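Local coordinates for protein lipid A deacylase PagL (Pseudomonas aeruginosa, PDB 2ERV) that hydrolyses the ester bond at the 3 position of lipid A in the outer membrane, releasing the primary fatty acyl chain, at residues 36-41 with 65-70; 41-46 with 60-65; 98-103 with 127-132. All coordinates share one frame; numbering follows the deposited sequence.

Contacts 1 and 2 are successive, largely buried spans of one antiparallel hairpin, strands 35-48 and 57-70 of the PagL barrel; they share Trp41 and Val65, contact 2 nesting inside contact 1. Both illustrate how a membrane barrel divides its chemistry between faces: charged and polar groups mixed with Tyr40 and valines on one, mostly aromatic and aliphatic side chains, some touching detergent, on the other. Contact 3, its centre about 16 Å from that of contact 2, belongs to the hairpin of strands 102-114 and 119-128. Only partly buried, it holds catalytic Ser128 and is joined across by a single side-chain hydrogen bond, backed by bonds within each segment, with no backbone ladder.

Contact 1. Residues 36-41 with 65-70; sequences RLTGYW and VFVYEF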
ATOM      1  N   ARG A  36     -16.081   3.651 -12.857  1.00 28.16           N
ATOM      2  CA  ARG A  36     -15.953   5.016 -12.382  1.00 28.27           C
ATOM      3  C   ARG A  36     -14.571   5.134 -11.769  1.00 27.36           C
ATOM      4  O   ARG A  36     -13.989   4.119 -11.329  1.00 24.03           O
ATOM      5  CB  ARG A  36     -17.007   5.323 -11.320  1.00 28.22           C
ATOM      6  CG  ARG A  36     -17.043   4.287 -10.175  1.00 29.98           C
ATOM      7  CD  ARG A  36     -17.854   4.682  -8.955  1.00 31.94           C
ATOM      8  NE  ARG A  36     -17.745   3.657  -7.897  1.00 37.39           N
ATOM      9  CZ  ARG A  36     -17.669   3.920  -6.590  1.00 38.87           C
ATOM     10  NH1 ARG A  36     -17.630   5.175  -6.145  1.00 36.94           N
ATOM     11  NH2 ARG A  36     -17.596   2.926  -5.715  1.00 39.72           N
ATOM     12  N   LEU A  37     -14.071   6.375 -11.746  1.00 26.23           N
ATOM     13  CA  LEU A  37     -12.912   6.742 -10.969  1.00 25.83           C
ATOM     14  C   LEU A  37     -13.398   7.150  -9.583  1.00 26.36           C
ATOM     15  O   LEU A  37     -14.385   7.893  -9.434  1.00 25.36           O
ATOM     16  CB  LEU A  37     -12.111   7.886 -11.613  1.00 24.99           C
ATOM     17  CG  LEU A  37     -10.788   8.292 -10.886  1.00 25.69           C
ATOM     18  CD1 LEU A  37      -9.705   7.189 -11.043  1.00 23.44           C
ATOM     19  CD2 LEU A  37     -10.251   9.636 -11.430  1.00 25.59           C
ATOM     20  N   THR A  38     -12.693   6.666  -8.564  1.00 25.00           N
ATOM     21  CA  THR A  38     -12.975   7.057  -7.192  1.00 24.79           C
ATOM     22  C   THR A  38     -11.686   7.007  -6.375  1.00 24.35           C
ATOM     23  O   THR A  38     -10.597   7.093  -6.967  1.00 22.39           O
ATOM     24  CB  THR A  38     -14.144   6.188  -6.598  1.00 25.39           C
ATOM     25  OG1 THR A  38     -14.503   6.747  -5.324  1.00 27.78           O
ATOM     26  CG2 THR A  38     -13.733   4.724  -6.323  1.00 26.59           C
ATOM     27  N   GLY A  39     -11.784   6.887  -5.046  1.00 24.54           N
ATOM     28  CA  GLY A  39     -10.571   6.679  -4.245  1.00 24.81           C
ATOM     29  C   GLY A  39     -10.820   6.599  -2.762  1.00 25.12           C
ATOM     30  O   GLY A  39     -11.994   6.615  -2.290  1.00 24.69           O
ATOM     31  N   TYR A  40      -9.717   6.512  -2.018  1.00 24.14           N
ATOM     32  CA  TYR A  40      -9.786   6.431  -0.565  1.00 24.60           C
ATOM     33  C   TYR A  40      -8.514   6.947   0.087  1.00 24.63           C
ATOM     34  O   TYR A  40      -7.448   7.013  -0.565  1.00 22.58           O
ATOM     35  CB  TYR A  40     -10.157   5.023  -0.074  1.00 25.41           C
ATOM     36  CG  TYR A  40      -9.155   3.939  -0.436  1.00 25.93           C
ATOM     37  CD1 TYR A  40      -9.228   3.281  -1.668  1.00 26.67           C
ATOM     38  CD2 TYR A  40      -8.149   3.587   0.445  1.00 27.95           C
ATOM     39  CE1 TYR A  40      -8.309   2.242  -1.992  1.00 26.08           C
ATOM     40  CE2 TYR A  40      -7.228   2.604   0.142  1.00 26.46           C
ATOM     41  CZ  TYR A  40      -7.304   1.937  -1.068  1.00 26.54           C
ATOM     42  OH  TYR A  40      -6.400   0.939  -1.326  1.00 25.33           O
ATOM     43  N   TRP A  41      -8.630   7.328   1.361  1.00 23.95           N
ATOM     44  CA  TRP A  41      -7.459   7.714   2.107  1.00 24.72           C
ATOM     45  C   TRP A  41      -7.004   6.441   2.775  1.00 25.11           C
ATOM     46  O   TRP A  41      -7.808   5.754   3.349  1.00 25.51           O
ATOM     47  CB  TRP A  41      -7.818   8.706   3.198  1.00 25.35           C
ATOM     48  CG  TRP A  41      -8.312  10.010   2.695  1.00 26.57           C
ATOM     49  CD1 TRP A  41      -9.594  10.512   2.782  1.00 28.64           C
ATOM     50  CD2 TRP A  41      -7.534  11.004   2.035  1.00 28.55           C
ATOM     51  NE1 TRP A  41      -9.648  11.762   2.202  1.00 27.56           N
ATOM     52  CE2 TRP A  41      -8.391  12.096   1.754  1.00 28.84           C
ATOM     53  CE3 TRP A  41      -6.177  11.106   1.684  1.00 30.08           C
ATOM     54  CZ2 TRP A  41      -7.939  13.257   1.107  1.00 30.32           C
ATOM     55  CZ3 TRP A  41      -5.723  12.279   1.068  1.00 29.04           C
ATOM     56  CH2 TRP A  41      -6.605  13.334   0.787  1.00 28.88           C
ATOM     57  N   VAL A  65      -5.385   7.341  -2.400  1.00 22.69           N
ATOM     58  CA  VAL A  65      -5.288   6.244  -3.366  1.00 23.33           C
ATOM     59  C   VAL A  65      -6.462   6.362  -4.352  1.00 23.33           C
ATOM     60  O   VAL A  65      -7.621   6.286  -3.937  1.00 24.06           O
ATOM     61  CB  VAL A  65      -5.359   4.850  -2.661  1.00 23.12           C
ATOM     62  CG1 VAL A  65      -5.221   3.707  -3.668  1.00 23.90           C
ATOM     63  CG2 VAL A  65      -4.260   4.728  -1.537  1.00 24.07           C
ATOM     64  N   PHE A  66      -6.162   6.509  -5.632  1.00 23.16           N
ATOM     65  CA  PHE A  66      -7.189   6.562  -6.692  1.00 23.46           C
ATOM     66  C   PHE A  66      -7.554   5.149  -7.084  1.00 23.56           C
ATOM     67  O   PHE A  66      -6.702   4.278  -7.115  1.00 22.55           O
ATOM     68  CB  PHE A  66      -6.644   7.306  -7.924  1.00 24.35           C
ATOM     69  CG  PHE A  66      -6.560   8.809  -7.703  1.00 26.86           C
ATOM     70  CD1 PHE A  66      -7.668   9.625  -7.961  1.00 29.00           C
ATOM     71  CD2 PHE A  66      -5.407   9.375  -7.173  1.00 31.18           C
ATOM     72  CE1 PHE A  66      -7.614  10.994  -7.721  1.00 29.97           C
ATOM     73  CE2 PHE A  66      -5.333  10.759  -6.940  1.00 31.85           C
ATOM     74  CZ  PHE A  66      -6.443  11.554  -7.218  1.00 31.23           C
ATOM     75  N   VAL A  67      -8.820   4.949  -7.432  1.00 22.99           N
ATOM     76  CA  VAL A  67      -9.292   3.612  -7.765  1.00 23.01           C
ATOM     77  C   VAL A  67     -10.089   3.725  -9.000  1.00 22.96           C
ATOM     78  O   VAL A  67     -11.001   4.561  -9.059  1.00 21.99           O
ATOM     79  CB  VAL A  67     -10.204   3.060  -6.608  1.00 23.20           C
ATOM     80  CG1 VAL A  67     -10.887   1.728  -6.979  1.00 23.49           C
ATOM     81  CG2 VAL A  67      -9.366   2.868  -5.330  1.00 22.79           C
ATOM     82  N   TYR A  68      -9.823   2.875  -9.980  1.00 23.67           N
ATOM     83  CA  TYR A  68     -10.832   2.728 -11.016  1.00 23.32           C
ATOM     84  C   TYR A  68     -11.596   1.427 -10.749  1.00 24.14           C
ATOM     85  O   TYR A  68     -11.010   0.350 -10.760  1.00 24.20           O
ATOM     86  CB  TYR A  68     -10.237   2.741 -12.439  1.00 23.63           C
ATOM     87  CG  TYR A  68     -11.343   2.865 -13.455  1.00 24.94           C
ATOM     88  CD1 TYR A  68     -11.816   4.133 -13.867  1.00 23.85           C
ATOM     89  CD2 TYR A  68     -11.978   1.734 -13.939  1.00 26.47           C
ATOM     90  CE1 TYR A  68     -12.881   4.241 -14.819  1.00 23.17           C
ATOM     91  CE2 TYR A  68     -13.037   1.834 -14.802  1.00 25.50           C
ATOM     92  CZ  TYR A  68     -13.474   3.098 -15.244  1.00 26.02           C
ATOM     93  OH  TYR A  68     -14.512   3.147 -16.122  1.00 25.74           O
ATOM     94  N   GLU A  69     -12.913   1.525 -10.568  1.00 24.02           N
ATOM     95  CA  GLU A  69     -13.711   0.384 -10.180  1.00 25.03           C
ATOM     96  C   GLU A  69     -14.586   0.089 -11.364  1.00 25.63           C
ATOM     97  O   GLU A  69     -15.364   0.934 -11.771  1.00 24.40           O
ATOM     98  CB  GLU A  69     -14.578   0.709  -8.973  1.00 26.26           C
ATOM     99  CG  GLU A  69     -15.512  -0.435  -8.587  1.00 27.75           C
ATOM    100  CD  GLU A  69     -16.582   0.026  -7.614  1.00 35.60           C
ATOM    101  OE1 GLU A  69     -17.546   0.744  -8.032  1.00 34.83           O
ATOM    102  OE2 GLU A  69     -16.451  -0.327  -6.422  1.00 37.90           O
ATOM    103  N   PHE A  70     -14.432  -1.098 -11.935  1.00 25.19           N
ATOM    104  CA  PHE A  70     -15.235  -1.508 -13.062  1.00 25.79           C
ATOM    105  C   PHE A  70     -16.641  -1.963 -12.618  1.00 26.78           C
ATOM    106  O   PHE A  70     -16.803  -2.494 -11.530  1.00 25.37           O
ATOM    107  CB  PHE A  70     -14.515  -2.679 -13.762  1.00 25.21           C
ATOM    108  CG  PHE A  70     -13.219  -2.290 -14.408  1.00 25.38           C
ATOM    109  CD1 PHE A  70     -13.210  -1.855 -15.743  1.00 26.63           C
ATOM    110  CD2 PHE A  70     -12.004  -2.333 -13.690  1.00 24.59           C
ATOM    111  CE1 PHE A  70     -12.002  -1.482 -16.370  1.00 27.90           C
ATOM    112  CE2 PHE A  70     -10.773  -1.941 -14.288  1.00 26.04           C
ATOM    113  CZ  PHE A  70     -10.775  -1.509 -15.645  1.00 24.88           C
TER
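Tyr40 and Val65 form the tightly packed end of this antiparallel strand pair, a hairpin of the outer-membrane beta barrel. Val65 CB sits over one face of the phenol ring in a CH-pi contact, 3.9 Å from its centroid, and Val67 CG2 meets the ring edge, 3.6 Å from Tyr40 CE1. Tyr40 CG stands between the backbone N and the carbonyl carbon (chi1 62°), which brings the ring against Val65 and Val67.

On the Tyr40 face, Arg36 runs alongside Glu69 in a salt bridge. NE and NH2 of Arg36 both donate to Glu69 OE1, at 2.9 and 3.2 Å, from one side of the carboxylate plane, while NH1 turns to Ser28. Thr38 CG2 lies over one face of the guanidinium, toward its rim.

The face bearing Leu37, Phe66 and Tyr68 is looser and partly exposed: Leu37 CD2 stays 4.3 Å from Phe66 CD1, although the Tyr68 ring lays one face against Arg36 O. Here Gly39 has no side chain, and its CA comes within 4.2 Å of Phe66 CA. Six backbone hydrogen bonds join the segments. Beyond them, backbone hydrogen bonding links Phe66 to Ala81 of strand 75-88, Tyr40 OH reaches Glu80 there, and strands 15-24 and 29-32 pair with the other edge of strand 35-48.

Contact 2. Residues 41-46 with 60-65; sequences WDAGYT and LSFAPV. With CXE (pentaethylene glycol monodecyl ether), chain D.
Trp41 leans toward the neighbouring strand to meet Phe62 and Pro64, and its indole can be followed outward atom by atom. CB already lies 3.9 Å from Phe62 CZ. With CG anti to the carbonyl carbon (chi1 -65°), the ring system reaches toward strand 57-70, and CE3 closes to 3.5 Å from the same Phe62 CZ. The next atom, CZ3, touches Pro64 CB at 3.5 Å. At the far rim the partner changes: CZ2 lies 3.8 Å from ether oxygen O17 of the bound detergent CXE, and CH2 comes near its O20. The six-membered ring of Trp41 and the Phe62 ring have planes only 16° apart, but they are slid so far that they barely overlap. Further along this face, Leu60 CD1 meets the edge of the Tyr45 ring.

The other face carries the polar groups. Asp42 packs its CB against Val65 CG2, while its carboxylate reaches Arg107 and Arg18 in salt bridges and Ser22 in a hydrogen bond. A water joins Thr46 OG1 (2.8 Å) to Ser61 OG (2.9 Å), and Ser61 OG also bonds to Glu105. Four backbone hydrogen bonds tie the two segments between these faces. Such a division is that of a membrane beta barrel: aromatic and aliphatic groups meet detergent outside, while within, the two arginines would favour an ionised Asp42 and compensate its buried charge.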
ATOM      1  N   TRP A  41      -8.630   7.328   1.361  1.00 23.95           N
ATOM      2  CA  TRP A  41      -7.459   7.714   2.107  1.00 24.72           C
ATOM      3  C   TRP A  41      -7.004   6.441   2.775  1.00 25.11           C
ATOM      4  O   TRP A  41      -7.808   5.754   3.349  1.00 25.51           O
ATOM      5  CB  TRP A  41      -7.818   8.706   3.198  1.00 25.35           C
ATOM      6  CG  TRP A  41      -8.312  10.010   2.695  1.00 26.57           C
ATOM      7  CD1 TRP A  41      -9.594  10.512   2.782  1.00 28.64           C
ATOM      8  CD2 TRP A  41      -7.534  11.004   2.035  1.00 28.55           C
ATOM      9  NE1 TRP A  41      -9.648  11.762   2.202  1.00 27.56           N
ATOM     10  CE2 TRP A  41      -8.391  12.096   1.754  1.00 28.84           C
ATOM     11  CE3 TRP A  41      -6.177  11.106   1.684  1.00 30.08           C
ATOM     12  CZ2 TRP A  41      -7.939  13.257   1.107  1.00 30.32           C
ATOM     13  CZ3 TRP A  41      -5.723  12.279   1.068  1.00 29.04           C
ATOM     14  CH2 TRP A  41      -6.605  13.334   0.787  1.00 28.88           C
ATOM     15  N   ASP A  42      -5.719   6.161   2.725  1.00 25.89           N
ATOM     16  CA  ASP A  42      -5.211   4.896   3.246  1.00 27.27           C
ATOM     17  C   ASP A  42      -4.107   5.152   4.311  1.00 26.57           C
ATOM     18  O   ASP A  42      -3.077   5.784   4.018  1.00 26.65           O
ATOM     19  CB  ASP A  42      -4.667   4.040   2.102  1.00 27.22           C
ATOM     20  CG  ASP A  42      -4.532   2.579   2.501  1.00 31.25           C
ATOM     21  OD1 ASP A  42      -5.433   2.073   3.197  1.00 32.93           O
ATOM     22  OD2 ASP A  42      -3.599   1.839   2.163  1.00 33.76           O
ATOM     23  N   ALA A  43      -4.344   4.664   5.520  1.00 25.53           N
ATOM     24  CA  ALA A  43      -3.357   4.701   6.621  1.00 26.20           C
ATOM     25  C   ALA A  43      -2.815   3.272   6.842  1.00 26.81           C
ATOM     26  O   ALA A  43      -3.594   2.306   6.881  1.00 26.96           O
ATOM     27  CB  ALA A  43      -4.007   5.231   7.897  1.00 25.48           C
ATOM     28  N   GLY A  44      -1.496   3.139   6.960  1.00 25.99           N
ATOM     29  CA  GLY A  44      -0.887   1.819   7.002  1.00 25.92           C
ATOM     30  C   GLY A  44       0.140   1.720   8.109  1.00 26.97           C
ATOM     31  O   GLY A  44       0.921   2.655   8.350  1.00 26.53           O
ATOM     32  N   TYR A  45       0.130   0.595   8.810  1.00 26.37           N
ATOM     33  CA  TYR A  45       1.201   0.336   9.746  1.00 27.77           C
ATOM     34  C   TYR A  45       1.890  -0.954   9.229  1.00 25.88           C
ATOM     35  O   TYR A  45       1.220  -1.957   9.082  1.00 25.07           O
ATOM     36  CB  TYR A  45       0.660   0.151  11.187  1.00 29.59           C
ATOM     37  CG  TYR A  45       1.657  -0.642  11.952  1.00 35.87           C
ATOM     38  CD1 TYR A  45       2.887  -0.083  12.307  1.00 40.34           C
ATOM     39  CD2 TYR A  45       1.447  -2.003  12.203  1.00 42.22           C
ATOM     40  CE1 TYR A  45       3.851  -0.839  12.948  1.00 41.67           C
ATOM     41  CE2 TYR A  45       2.413  -2.783  12.843  1.00 44.87           C
ATOM     42  CZ  TYR A  45       3.615  -2.189  13.211  1.00 42.03           C
ATOM     43  OH  TYR A  45       4.591  -2.965  13.831  1.00 42.46           O
ATOM     44  N   THR A  46       3.199  -0.928   8.964  1.00 24.22           N
ATOM     45  CA  THR A  46       3.843  -2.089   8.302  1.00 23.30           C
ATOM     46  C   THR A  46       4.971  -2.544   9.160  1.00 24.32           C
ATOM     47  O   THR A  46       5.713  -1.718   9.682  1.00 22.88           O
ATOM     48  CB  THR A  46       4.369  -1.723   6.882  1.00 24.24           C
ATOM     49  OG1 THR A  46       3.270  -1.239   6.069  1.00 22.05           O
ATOM     50  CG2 THR A  46       4.919  -2.955   6.140  1.00 22.08           C
ATOM     51  N   LEU A  60       4.941   3.889   9.281  1.00 28.93           N
ATOM     52  CA  LEU A  60       3.589   4.431   9.333  1.00 28.99           C
ATOM     53  C   LEU A  60       3.470   5.219   8.033  1.00 28.40           C
ATOM     54  O   LEU A  60       4.339   6.013   7.707  1.00 27.12           O
ATOM     55  CB  LEU A  60       3.448   5.406  10.505  1.00 29.35           C
ATOM     56  CG  LEU A  60       2.767   5.088  11.845  1.00 35.33           C
ATOM     57  CD1 LEU A  60       2.700   3.602  12.182  1.00 35.77           C
ATOM     58  CD2 LEU A  60       3.377   5.914  13.051  1.00 31.66           C
ATOM     59  N   SER A  61       2.396   4.994   7.298  1.00 26.36           N
ATOM     60  CA  SER A  61       2.247   5.669   6.012  1.00 26.32           C
ATOM     61  C   SER A  61       0.820   6.160   5.821  1.00 25.69           C
ATOM     62  O   SER A  61      -0.135   5.693   6.464  1.00 25.78           O
ATOM     63  CB  SER A  61       2.655   4.696   4.899  1.00 26.16           C
ATOM     64  OG  SER A  61       1.819   3.573   4.964  1.00 29.47           O
ATOM     65  N   PHE A  62       0.680   7.161   4.974  1.00 26.07           N
ATOM     66  CA  PHE A  62      -0.595   7.719   4.672  1.00 26.26           C
ATOM     67  C   PHE A  62      -0.621   8.181   3.208  1.00 25.63           C
ATOM     68  O   PHE A  62       0.286   8.870   2.769  1.00 25.64           O
ATOM     69  CB  PHE A  62      -0.887   8.913   5.579  1.00 28.67           C
ATOM     70  CG  PHE A  62      -2.226   9.507   5.323  1.00 30.99           C
ATOM     71  CD1 PHE A  62      -3.356   8.956   5.909  1.00 31.21           C
ATOM     72  CD2 PHE A  62      -2.364  10.579   4.442  1.00 32.90           C
ATOM     73  CE1 PHE A  62      -4.603   9.477   5.643  1.00 33.93           C
ATOM     74  CE2 PHE A  62      -3.620  11.100   4.185  1.00 34.55           C
ATOM     75  CZ  PHE A  62      -4.724  10.559   4.797  1.00 31.85           C
ATOM     76  N   ALA A  63      -1.657   7.786   2.461  1.00 24.25           N
ATOM     77  CA  ALA A  63      -1.749   8.081   1.028  1.00 25.77           C
ATOM     78  C   ALA A  63      -3.174   8.294   0.573  1.00 25.39           C
ATOM     79  O   ALA A  63      -4.084   7.572   1.037  1.00 26.09           O
ATOM     80  CB  ALA A  63      -1.097   6.909   0.176  1.00 25.51           C
ATOM     81  N   PRO A  64      -3.386   9.275  -0.330  1.00 25.30           N
ATOM     82  CA  PRO A  64      -4.587   9.259  -1.155  1.00 24.75           C
ATOM     83  C   PRO A  64      -4.366   8.159  -2.177  1.00 24.72           C
ATOM     84  O   PRO A  64      -3.246   8.018  -2.718  1.00 25.49           O
ATOM     85  CB  PRO A  64      -4.595  10.652  -1.839  1.00 25.01           C
ATOM     86  CG  PRO A  64      -3.138  11.157  -1.779  1.00 25.36           C
ATOM     87  CD  PRO A  64      -2.510  10.433  -0.634  1.00 24.71           C
ATOM     88  N   VAL A  65      -5.385   7.341  -2.400  1.00 22.69           N
ATOM     89  CA  VAL A  65      -5.288   6.244  -3.366  1.00 23.33           C
ATOM     90  C   VAL A  65      -6.462   6.362  -4.352  1.00 23.33           C
ATOM     91  O   VAL A  65      -7.621   6.286  -3.937  1.00 24.06           O
ATOM     92  CB  VAL A  65      -5.359   4.850  -2.661  1.00 23.12           C
ATOM     93  CG1 VAL A  65      -5.221   3.707  -3.668  1.00 23.90           C
ATOM     94  CG2 VAL A  65      -4.260   4.728  -1.537  1.00 24.07           C
TER
HETATM   95  C15 CXE D 300     -13.015  14.152  -1.024  1.00 51.79           C
HETATM   96  C16 CXE D 300     -11.923  13.784  -2.033  1.00 51.71           C
HETATM   97  O17 CXE D 300     -10.630  13.982  -1.455  1.00 52.12           O
HETATM   98  C18 CXE D 300      -9.753  14.712  -2.300  1.00 51.19           C
HETATM   99  C19 CXE D 300      -8.710  13.788  -2.917  1.00 51.77           C
HETATM  100  O20 CXE D 300      -7.391  14.368  -2.848  1.00 53.17           O
HETATM  101  C21 CXE D 300      -6.595  14.052  -3.987  1.00 50.90           C
HETATM  102  C22 CXE D 300      -5.208  14.631  -3.802  1.00 52.55           C
HETATM  103  O23 CXE D 300      -4.244  13.799  -4.445  1.00 55.26           O
HETATM  104  C24 CXE D 300      -2.925  14.282  -4.186  1.00 55.61           C
HETATM  105  C25 CXE D 300      -1.917  13.680  -5.157  1.00 57.64           C
HETATM  106  O26 CXE D 300      -0.612  13.990  -4.669  1.00 59.54           O
HETATM  107  O   HOH W   1       3.398   1.566   6.332  1.00 38.24           O

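Contact 3. Residues 98-103 with 127-132; sequences LGSSLN and YSNAGL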
ATOM      1  N   LEU A  98      17.980   3.020   3.490  1.00 28.17           N
ATOM      2  CA  LEU A  98      17.094   4.030   2.914  1.00 29.25           C
ATOM      3  C   LEU A  98      17.644   5.459   2.956  1.00 31.57           C
ATOM      4  O   LEU A  98      17.143   6.345   2.246  1.00 32.43           O
ATOM      5  CB  LEU A  98      15.760   4.005   3.632  1.00 29.64           C
ATOM      6  CG  LEU A  98      15.006   2.670   3.649  1.00 28.41           C
ATOM      7  CD1 LEU A  98      13.736   2.879   4.408  1.00 28.84           C
ATOM      8  CD2 LEU A  98      14.735   2.311   2.196  1.00 28.20           C
ATOM      9  N   GLY A  99      18.618   5.701   3.834  1.00 32.39           N
ATOM     10  CA  GLY A  99      19.192   7.047   3.981  1.00 34.39           C
ATOM     11  C   GLY A  99      18.413   7.913   4.946  1.00 34.35           C
ATOM     12  O   GLY A  99      18.984   8.518   5.863  1.00 34.30           O
ATOM     13  N   SER A 100      17.105   7.962   4.742  1.00 34.11           N
ATOM     14  CA  SER A 100      16.204   8.728   5.586  1.00 33.83           C
ATOM     15  C   SER A 100      15.086   7.835   6.151  1.00 33.42           C
ATOM     16  O   SER A 100      14.711   6.836   5.531  1.00 32.37           O
ATOM     17  CB  SER A 100      15.591   9.874   4.789  1.00 33.23           C
ATOM     18  OG  SER A 100      14.803   9.421   3.704  1.00 36.72           O
ATOM     19  N   SER A 101      14.575   8.220   7.318  1.00 32.38           N
ATOM     20  CA  SER A 101      13.378   7.667   7.947  1.00 33.24           C
ATOM     21  C   SER A 101      12.155   8.064   7.129  1.00 32.62           C
ATOM     22  O   SER A 101      11.272   7.237   6.873  1.00 32.24           O
ATOM     23  CB  SER A 101      13.198   8.241   9.372  1.00 33.18           C
ATOM     24  OG  SER A 101      11.813   8.051   9.777  1.00 38.12           O
ATOM     25  N   LEU A 102      12.103   9.326   6.704  1.00 32.24           N
ATOM     26  CA  LEU A 102      10.997   9.828   5.899  1.00 32.26           C
ATOM     27  C   LEU A 102      11.166   9.492   4.413  1.00 32.02           C
ATOM     28  O   LEU A 102      12.265   9.686   3.830  1.00 30.77           O
ATOM     29  CB  LEU A 102      10.844  11.340   6.034  1.00 33.37           C
ATOM     30  CG  LEU A 102      10.793  11.987   7.419  1.00 36.21           C
ATOM     31  CD1 LEU A 102      10.623  13.507   7.212  1.00 39.96           C
ATOM     32  CD2 LEU A 102       9.643  11.418   8.207  1.00 39.28           C
ATOM     33  N   ASN A 103      10.071   9.009   3.803  1.00 30.95           N
ATOM     34  CA  ASN A 103      10.124   8.490   2.442  1.00 30.62           C
ATOM     35  C   ASN A 103       8.782   8.685   1.778  1.00 30.69           C
ATOM     36  O   ASN A 103       7.762   8.794   2.471  1.00 30.69           O
ATOM     37  CB  ASN A 103      10.485   6.989   2.430  1.00 31.30           C
ATOM     38  CG  ASN A 103      11.964   6.725   2.671  1.00 32.48           C
ATOM     39  OD1 ASN A 103      12.765   6.831   1.744  1.00 34.17           O
ATOM     40  ND2 ASN A 103      12.334   6.392   3.908  1.00 30.41           N
ATOM     41  N   TYR A 127       9.077   2.413  -1.663  1.00 22.11           N
ATOM     42  CA  TYR A 127       9.372   3.523  -0.781  1.00 23.84           C
ATOM     43  C   TYR A 127      10.778   4.027  -1.088  1.00 23.59           C
ATOM     44  O   TYR A 127      11.717   3.232  -1.129  1.00 24.29           O
ATOM     45  CB  TYR A 127       9.358   3.046   0.690  1.00 22.84           C
ATOM     46  CG  TYR A 127       8.015   2.542   1.175  1.00 23.57           C
ATOM     47  CD1 TYR A 127       7.120   3.409   1.816  1.00 22.53           C
ATOM     48  CD2 TYR A 127       7.651   1.201   1.005  1.00 24.49           C
ATOM     49  CE1 TYR A 127       5.871   2.945   2.280  1.00 21.78           C
ATOM     50  CE2 TYR A 127       6.412   0.723   1.489  1.00 22.46           C
ATOM     51  CZ  TYR A 127       5.535   1.609   2.112  1.00 21.58           C
ATOM     52  OH  TYR A 127       4.305   1.166   2.587  1.00 25.13           O
ATOM     53  N   SER A 128      10.929   5.331  -1.320  1.00 24.40           N
ATOM     54  CA  SER A 128      12.286   5.917  -1.495  1.00 24.21           C
ATOM     55  C   SER A 128      12.187   7.419  -1.294  1.00 24.57           C
ATOM     56  O   SER A 128      11.110   7.900  -1.083  1.00 24.45           O
ATOM     57  CB  SER A 128      12.933   5.547  -2.834  1.00 24.98           C
ATOM     58  OG  SER A 128      12.097   5.949  -3.918  1.00 26.35           O
ATOM     59  N   ASN A 129      13.302   8.147  -1.378  1.00 25.42           N
ATOM     60  CA  ASN A 129      13.317   9.552  -0.970  1.00 27.71           C
ATOM     61  C   ASN A 129      13.639  10.525  -2.124  1.00 27.95           C
ATOM     62  O   ASN A 129      13.876  11.731  -1.903  1.00 28.66           O
ATOM     63  CB  ASN A 129      14.238   9.753   0.281  1.00 27.52           C
ATOM     64  CG  ASN A 129      15.718   9.441  -0.001  1.00 30.07           C
ATOM     65  OD1 ASN A 129      16.268   9.796  -1.068  1.00 30.58           O
ATOM     66  ND2 ASN A 129      16.369   8.790   0.941  1.00 25.99           N
ATOM     67  N   ALA A 130      13.566  10.005  -3.350  1.00 27.75           N
ATOM     68  CA  ALA A 130      13.797  10.757  -4.582  1.00 28.14           C
ATOM     69  C   ALA A 130      15.203  11.348  -4.676  1.00 29.06           C
ATOM     70  O   ALA A 130      15.400  12.385  -5.342  1.00 29.57           O
ATOM     71  CB  ALA A 130      12.749  11.818  -4.777  1.00 27.87           C
ATOM     72  N   GLY A 131      16.166  10.677  -4.040  1.00 29.39           N
ATOM     73  CA  GLY A 131      17.594  11.056  -4.107  1.00 32.19           C
ATOM     74  C   GLY A 131      18.013  12.094  -3.082  1.00 33.68           C
ATOM     75  O   GLY A 131      19.187  12.554  -3.049  1.00 34.52           O
ATOM     76  N   LEU A 132      17.057  12.434  -2.220  1.00 34.06           N
ATOM     77  CA  LEU A 132      17.182  13.525  -1.274  1.00 34.47           C
ATOM     78  C   LEU A 132      18.019  13.170  -0.042  1.00 35.16           C
ATOM     79  O   LEU A 132      18.497  14.049   0.667  1.00 35.35           O
ATOM     80  CB  LEU A 132      15.786  14.011  -0.860  1.00 33.52           C
ATOM     81  CG  LEU A 132      14.983  14.770  -1.918  1.00 33.16           C
ATOM     82  CD1 LEU A 132      13.597  15.096  -1.345  1.00 36.66           C
ATOM     83  CD2 LEU A 132      15.693  16.050  -2.353  1.00 34.78           C
TER
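Asn129 turns its amide nitrogen toward the loop of residues 98-103, where ND2 donates to Ser100 OG at 3.2 Å. The bond is somewhat bent (142° at the hydrogen), and the hydroxyl lies 24° out of the amide plane. A chi1 of 64° sets the Asn129 amide so that its nitrogen reaches Ser100 while OD1 takes a weak hydrogen bond from Gly131 N. Asn129 ND2 also binds Lys133 O, its strongest polar partner. Ser100 passes the interaction on: its OG donates to Leu102 O at 2.6 Å, so this hydroxyl accepts one hydrogen bond and donates another.

Asn103 presents its amide the other way round. Its nitrogen faces back into its own segment, ND2 donating to Ser100 O at 2.9 Å from well above the carbonyl plane, with a weak second bond to Ser101 O. Its oxygen faces the partner segment, where OD1 lies 3.1 Å from Ser128 C and 3.6 Å from Asn129 CB. The two asparagines thus brace Ser100 through different groups, one at the hydroxyl and one at the backbone carbonyl.

Ser128 of the charge relay directs its CB away from segment 98-103, and its OG bonds to His126 NE2; Asn129, critical for activity, begins a type I' turn to Leu132. The contact lies at the open end of the hairpin, where strand 102-114 begins and strand 119-128 ends. Ser128 pairs with Phe104 through the backbone, Asn103 pairs with Ala86 of strand 75-88, and the Tyr127 ring packs on Phe88 of that strand and on Ile139 of strand 139-149.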